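Local coordinates for protein histone-lysine N-methyltransferase, H3 lysine-9 specific SUVH6 (PDB 6A5K) that transfers methyl groups from S-adenosylmethionine to histone H3 and probably couples this mark to DNA methylation through its SRA domain, at residues K371-G376 against F480-N485; P459-Q464 against D484-L489. The protein carries 1 engineered substitution. All coordinates share one frame; numbering follows the deposited sequence.

Contact 1 (K371-G376 against F480-N485)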
loop_
_atom_site.group_PDB
_atom_site.type_symbol
_atom_site.label_atom_id
_atom_site.label_comp_id
_atom_site.label_asym_id
_atom_site.label_seq_id
_atom_site.Cartn_x
_atom_site.Cartn_y
_atom_site.Cartn_z
ATOM N N LYS A 371 -1.147 -11.167 -0.833
ATOM C CA LYS A 371 0.236 -10.697 -0.831
ATOM C C LYS A 371 0.333 -9.205 -0.548
ATOM O O LYS A 371 -0.679 -8.509 -0.455
ATOM C CB LYS A 371 0.921 -11.034 -2.156
ATOM C CG LYS A 371 0.464 -10.205 -3.332
ATOM C CD LYS A 371 0.957 -10.797 -4.647
ATOM C CE LYS A 371 0.932 -12.322 -4.618
ATOM N NZ LYS A 371 1.421 -12.921 -5.894
ATOM N N SER A 372 1.560 -8.722 -0.393
ATOM C CA SER A 372 1.775 -7.309 -0.137
ATOM C C SER A 372 1.405 -6.490 -1.368
ATOM O O SER A 372 1.460 -6.980 -2.495
ATOM C CB SER A 372 3.226 -7.045 0.286
ATOM O OG SER A 372 4.137 -7.375 -0.742
ATOM N N ILE A 373 1.005 -5.247 -1.139
ATOM C CA ILE A 373 0.585 -4.375 -2.227
ATOM C C ILE A 373 1.487 -3.146 -2.314
ATOM O O ILE A 373 1.554 -2.360 -1.372
ATOM C CB ILE A 373 -0.876 -3.932 -2.050
ATOM C CG1 ILE A 373 -1.813 -5.147 -2.079
ATOM C CG2 ILE A 373 -1.268 -2.935 -3.142
ATOM C CD1 ILE A 373 -3.232 -4.817 -1.644
ATOM N N PRO A 374 2.203 -2.990 -3.441
ATOM C CA PRO A 374 3.068 -1.815 -3.620
ATOM C C PRO A 374 2.264 -0.519 -3.631
ATOM O O PRO A 374 1.166 -0.483 -4.193
ATOM C CB PRO A 374 3.729 -2.059 -4.989
ATOM C CG PRO A 374 3.606 -3.540 -5.221
ATOM C CD PRO A 374 2.303 -3.933 -4.569
ATOM N N ILE A 375 2.801 0.529 -3.021
ATOM C CA ILE A 375 2.124 1.826 -3.020
ATOM C C ILE A 375 1.814 2.290 -4.455
ATOM O O ILE A 375 2.615 2.099 -5.377
ATOM C CB ILE A 375 2.963 2.890 -2.276
ATOM C CG1 ILE A 375 2.161 4.185 -2.092
ATOM C CG2 ILE A 375 4.321 3.125 -2.970
ATOM C CD1 ILE A 375 2.765 5.109 -1.052
ATOM N N GLY A 376 0.621 2.844 -4.650
ATOM C CA GLY A 376 0.209 3.283 -5.972
ATOM C C GLY A 376 -0.405 2.190 -6.834
ATOM O O GLY A 376 -0.753 2.433 -7.990
ATOM N N PHE A 480 -10.024 2.042 -6.984
ATOM C CA PHE A 480 -9.255 2.167 -5.746
ATOM C C PHE A 480 -7.758 1.945 -5.945
ATOM O O PHE A 480 -7.344 1.037 -6.673
ATOM C CB PHE A 480 -9.787 1.195 -4.698
ATOM C CG PHE A 480 -11.209 1.449 -4.329
ATOM C CD1 PHE A 480 -11.535 2.508 -3.500
ATOM C CD2 PHE A 480 -12.224 0.643 -4.819
ATOM C CE1 PHE A 480 -12.848 2.755 -3.155
ATOM C CE2 PHE A 480 -13.538 0.892 -4.485
ATOM C CZ PHE A 480 -13.848 1.946 -3.651
ATOM N N PHE A 481 -6.959 2.783 -5.284
ATOM C CA PHE A 481 -5.499 2.697 -5.316
ATOM C C PHE A 481 -4.921 2.632 -3.897
ATOM O O PHE A 481 -5.452 3.254 -2.978
ATOM C CB PHE A 481 -4.892 3.910 -6.033
ATOM C CG PHE A 481 -5.058 3.892 -7.527
ATOM C CD1 PHE A 481 -6.221 4.381 -8.115
ATOM C CD2 PHE A 481 -4.046 3.409 -8.340
ATOM C CE1 PHE A 481 -6.376 4.370 -9.491
ATOM C CE2 PHE A 481 -4.196 3.399 -9.725
ATOM C CZ PHE A 481 -5.350 3.881 -10.294
ATOM N N ALA A 482 -3.820 1.905 -3.731
ATOM C CA ALA A 482 -3.102 1.883 -2.451
ATOM C C ALA A 482 -2.335 3.185 -2.198
ATOM O O ALA A 482 -1.666 3.701 -3.095
ATOM C CB ALA A 482 -2.141 0.693 -2.405
ATOM N N GLN A 483 -2.418 3.715 -0.977
ATOM C CA GLN A 483 -1.596 4.869 -0.608
ATOM C C GLN A 483 -0.549 4.529 0.465
ATOM O O GLN A 483 0.056 5.419 1.062
ATOM C CB GLN A 483 -2.474 6.048 -0.151
ATOM C CG GLN A 483 -3.366 5.809 1.068
ATOM C CD GLN A 483 -4.038 7.098 1.535
ATOM O OE1 GLN A 483 -4.036 8.104 0.821
ATOM N NE2 GLN A 483 -4.598 7.078 2.738
ATOM N N ASP A 484 -0.337 3.232 0.687
ATOM C CA ASP A 484 0.790 2.714 1.459
ATOM C C ASP A 484 1.387 1.530 0.715
ATOM O O ASP A 484 0.754 0.980 -0.181
ATOM C CB ASP A 484 0.375 2.228 2.852
ATOM C CG ASP A 484 -0.364 3.272 3.655
ATOM O OD1 ASP A 484 -1.434 2.928 4.206
ATOM O OD2 ASP A 484 0.136 4.409 3.773
ATOM N N ASN A 485 2.591 1.132 1.104
ATOM C CA ASN A 485 3.031 -0.234 0.860
ATOM C C ASN A 485 2.325 -1.120 1.880
ATOM O O ASN A 485 2.655 -1.091 3.060
ATOM C CB ASN A 485 4.549 -0.361 0.979
ATOM C CG ASN A 485 5.280 0.341 -0.148
ATOM O OD1 ASN A 485 5.044 0.064 -1.326
ATOM N ND2 ASN A 485 6.173 1.260 0.208
#
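Ile375 meets Asn485 where the loop before strand 378-381 passes the end of strand 477-482. Its backbone N donates to Asn485 OD1 over 2.8 Å; the N-H points almost straight at the oxygen (165°) but comes from above the amide plane, 43° out of it. With CG anti to its carbonyl carbon, beside the backbone N, Asn485 brings OD1 to Ile375 N, although its CB bond does not point at the loop. One residue on, Gly376 N gives a second bond, 2.9 Å to Ala482 O, again from above the carbonyl plane. Between the two bonds the Ile375 side chain lies against the turn, whose Gln483 O and Asp484 OD2 are engaged by Arg15 of helix 5-29. CG1, anti to the backbone N (chi1 -171°), carries CD1 to 3.5 Å from Gln483 O, while CG2 comes up beside Asn485 OD1. Ile373 CG2 touches Ala482 CB at 3.8 Å, and Gly376 O sits at the edge of the Phe481 ring, in its plane, 3.5 Å from CD2. Gly376 has a positive phi, where a side chain would jam against the preceding carbonyl, which explains the glycine. An alanine at Asn485 would remove the amide acceptor and is likely to leave the Ile375 N-H without its acceptor, and the loop less firmly held. Two N-H bonds thus set the loop's position on this SET-domain turn, with the isoleucine side chains packed around them.

Contact 2 (P459-Q464 against D484-L489)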
loop_
_atom_site.group_PDB
_atom_site.type_symbol
_atom_site.label_atom_id
_atom_site.label_comp_id
_atom_site.label_asym_id
_atom_site.label_seq_id
_atom_site.Cartn_x
_atom_site.Cartn_y
_atom_site.Cartn_z
ATOM N N PRO A 459 -7.192 5.228 6.401
ATOM C CA PRO A 459 -7.297 4.237 5.327
ATOM C C PRO A 459 -5.985 3.966 4.584
ATOM O O PRO A 459 -5.109 4.825 4.569
ATOM C CB PRO A 459 -8.312 4.876 4.383
ATOM C CG PRO A 459 -8.050 6.349 4.526
ATOM C CD PRO A 459 -7.737 6.539 5.997
ATOM N N ASN A 460 -5.868 2.794 3.963
ATOM C CA ASN A 460 -4.701 2.499 3.125
ATOM C C ASN A 460 -5.045 2.553 1.634
ATOM O O ASN A 460 -4.170 2.374 0.780
ATOM C CB ASN A 460 -4.076 1.138 3.491
ATOM C CG ASN A 460 -5.101 0.013 3.583
ATOM O OD1 ASN A 460 -6.202 0.120 3.059
ATOM N ND2 ASN A 460 -4.719 -1.094 4.235
ATOM N N LEU A 461 -6.316 2.813 1.326
ATOM C CA LEU A 461 -6.754 2.997 -0.060
ATOM C C LEU A 461 -7.408 4.355 -0.253
ATOM O O LEU A 461 -7.889 4.960 0.698
ATOM C CB LEU A 461 -7.759 1.919 -0.492
ATOM C CG LEU A 461 -7.457 0.420 -0.402
ATOM C CD1 LEU A 461 -8.560 -0.379 -1.115
ATOM C CD2 LEU A 461 -6.088 0.074 -0.962
ATOM N N TYR A 462 -7.439 4.829 -1.493
ATOM C CA TYR A 462 -8.308 5.949 -1.823
ATOM C C TYR A 462 -9.008 5.702 -3.146
ATOM O O TYR A 462 -8.536 4.913 -3.982
ATOM C CB TYR A 462 -7.538 7.277 -1.885
ATOM C CG TYR A 462 -6.401 7.315 -2.880
ATOM C CD1 TYR A 462 -5.117 6.959 -2.499
ATOM C CD2 TYR A 462 -6.607 7.728 -4.202
ATOM C CE1 TYR A 462 -4.061 6.999 -3.394
ATOM C CE2 TYR A 462 -5.550 7.767 -5.107
ATOM C CZ TYR A 462 -4.279 7.401 -4.694
ATOM O OH TYR A 462 -3.203 7.443 -5.565
ATOM N N ALA A 463 -10.127 6.400 -3.327
ATOM C CA ALA A 463 -10.905 6.338 -4.561
ATOM C C ALA A 463 -10.377 7.348 -5.572
ATOM O O ALA A 463 -10.023 8.475 -5.225
ATOM C CB ALA A 463 -12.389 6.587 -4.280
ATOM N N GLN A 464 -10.325 6.922 -6.826
ATOM C CA GLN A 464 -9.776 7.710 -7.912
ATOM C C GLN A 464 -10.705 7.606 -9.113
ATOM O O GLN A 464 -10.980 6.505 -9.603
ATOM C CB GLN A 464 -8.377 7.219 -8.282
ATOM C CG GLN A 464 -7.758 7.908 -9.489
ATOM C CD GLN A 464 -7.596 9.403 -9.264
ATOM O OE1 GLN A 464 -6.901 9.831 -8.338
ATOM N NE2 GLN A 464 -8.252 10.208 -10.103
ATOM N N ASP A 484 -0.337 3.232 0.687
ATOM C CA ASP A 484 0.790 2.714 1.459
ATOM C C ASP A 484 1.387 1.530 0.715
ATOM O O ASP A 484 0.754 0.980 -0.181
ATOM C CB ASP A 484 0.375 2.228 2.852
ATOM C CG ASP A 484 -0.364 3.272 3.655
ATOM O OD1 ASP A 484 -1.434 2.928 4.206
ATOM O OD2 ASP A 484 0.136 4.409 3.773
ATOM N N ASN A 485 2.591 1.132 1.104
ATOM C CA ASN A 485 3.031 -0.234 0.860
ATOM C C ASN A 485 2.325 -1.120 1.880
ATOM O O ASN A 485 2.655 -1.091 3.060
ATOM C CB ASN A 485 4.549 -0.361 0.979
ATOM C CG ASN A 485 5.280 0.341 -0.148
ATOM O OD1 ASN A 485 5.044 0.064 -1.326
ATOM N ND2 ASN A 485 6.173 1.260 0.208
ATOM N N ILE A 486 1.340 -1.887 1.431
ATOM C CA ILE A 486 0.476 -2.616 2.356
ATOM C C ILE A 486 1.013 -4.023 2.638
ATOM O O ILE A 486 1.335 -4.754 1.711
ATOM C CB ILE A 486 -0.961 -2.717 1.806
ATOM C CG1 ILE A 486 -1.476 -1.328 1.400
ATOM C CG2 ILE A 486 -1.884 -3.349 2.838
ATOM C CD1 ILE A 486 -2.880 -1.353 0.745
ATOM N N PRO A 487 1.120 -4.396 3.925
ATOM C CA PRO A 487 1.524 -5.757 4.288
ATOM C C PRO A 487 0.505 -6.770 3.806
ATOM O O PRO A 487 -0.663 -6.412 3.659
ATOM C CB PRO A 487 1.567 -5.724 5.826
ATOM C CG PRO A 487 1.636 -4.265 6.184
ATOM C CD PRO A 487 0.874 -3.557 5.111
ATOM N N PRO A 488 0.930 -8.021 3.567
ATOM C CA PRO A 488 -0.057 -9.036 3.188
ATOM C C PRO A 488 -1.091 -9.218 4.291
ATOM O O PRO A 488 -0.746 -9.106 5.475
ATOM C CB PRO A 488 0.785 -10.304 2.987
ATOM C CG PRO A 488 2.036 -10.060 3.760
ATOM C CD PRO A 488 2.285 -8.579 3.702
ATOM N N LEU A 489 -2.340 -9.433 3.885
ATOM C CA LEU A 489 -3.461 -9.770 4.769
ATOM C C LEU A 489 -3.928 -8.613 5.649
ATOM O O LEU A 489 -4.787 -8.803 6.503
ATOM C CB LEU A 489 -3.105 -10.983 5.642
ATOM C CG LEU A 489 -2.775 -12.267 4.872
ATOM C CD1 LEU A 489 -2.229 -13.336 5.811
ATOM C CD2 LEU A 489 -3.996 -12.788 4.113
#
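Ile486 packs its methyls against the Asn460 side chain in a contact whose total buried surface is modest, 184 Å². The two side chains cross at about a right angle. Ile486 CD1 lies 3.9 Å from Asn460 CG and equally close to Asn460 CB, so the methyl covers the root of the amide, while Ile486 CG2 comes to 3.9 Å from Asn460 ND2. The reach follows from an extended chain: CG1 is anti to the carbonyl carbon (chi1 -52°), and CD1 continues away from the backbone (chi2 176°). In the apolar pair of the contact, the same CD1 methyl meets Leu461 CD2 at 3.9 Å, again nearly at right angles. Although Leu461 starts out pointing away from the loop, one of its branches returns to it.

The carboxylate of Asp484 approaches carbon, not a polar partner. Its OD1 stands 3.3 Å from Asn460 CB and 3.5 Å from Asn460 CA, a van der Waals approach, while its other oxygen, OD2, pairs with Arg15. No hydrogen bond crosses between the segments. The Asn460 amide, set between its backbone N and carbonyl carbon (chi1 49°), is instead satisfied elsewhere: OD1 accepts from Cys493 N, and ND2 serves Glu491 O and Gln490 OE1. These bonds hold the amide in place, with the Ile486 methyls packed against it.

Leu492 of strand 491-494 touches Asn460, Leu461 and Ile486 alike, adding to the cluster. The contact therefore joins the start of strand 461-467 to the loop between strands 477-482 and 491-494, within the SET domain, and Val231 and Glu230 of helix 227-234 meet Pro488 and Leu489 farther along that loop.

Contacts 1 and 2 have centres about 5 Å apart and share Asp484 and Asn485, the turn leaving strand 477-482. In chain order 371-376 comes first, then 459-464, then the overlapping 480-485 and 484-489, all inside the SET domain. Strands 461-467 and 477-482 are antiparallel neighbours in a four-stranded mixed sheet, with 378-381 on the far side of 477-482. Direct bridges are probable hydrogen bonds: Gln483 N to Asn460 O, 2.8 Å, and Ile373 O to Ile486 N, 2.9 Å. The shared turn is thus tied to an early and a late part of the SET domain at once, linking this sheet to the one containing strands 365-369 and 491-494.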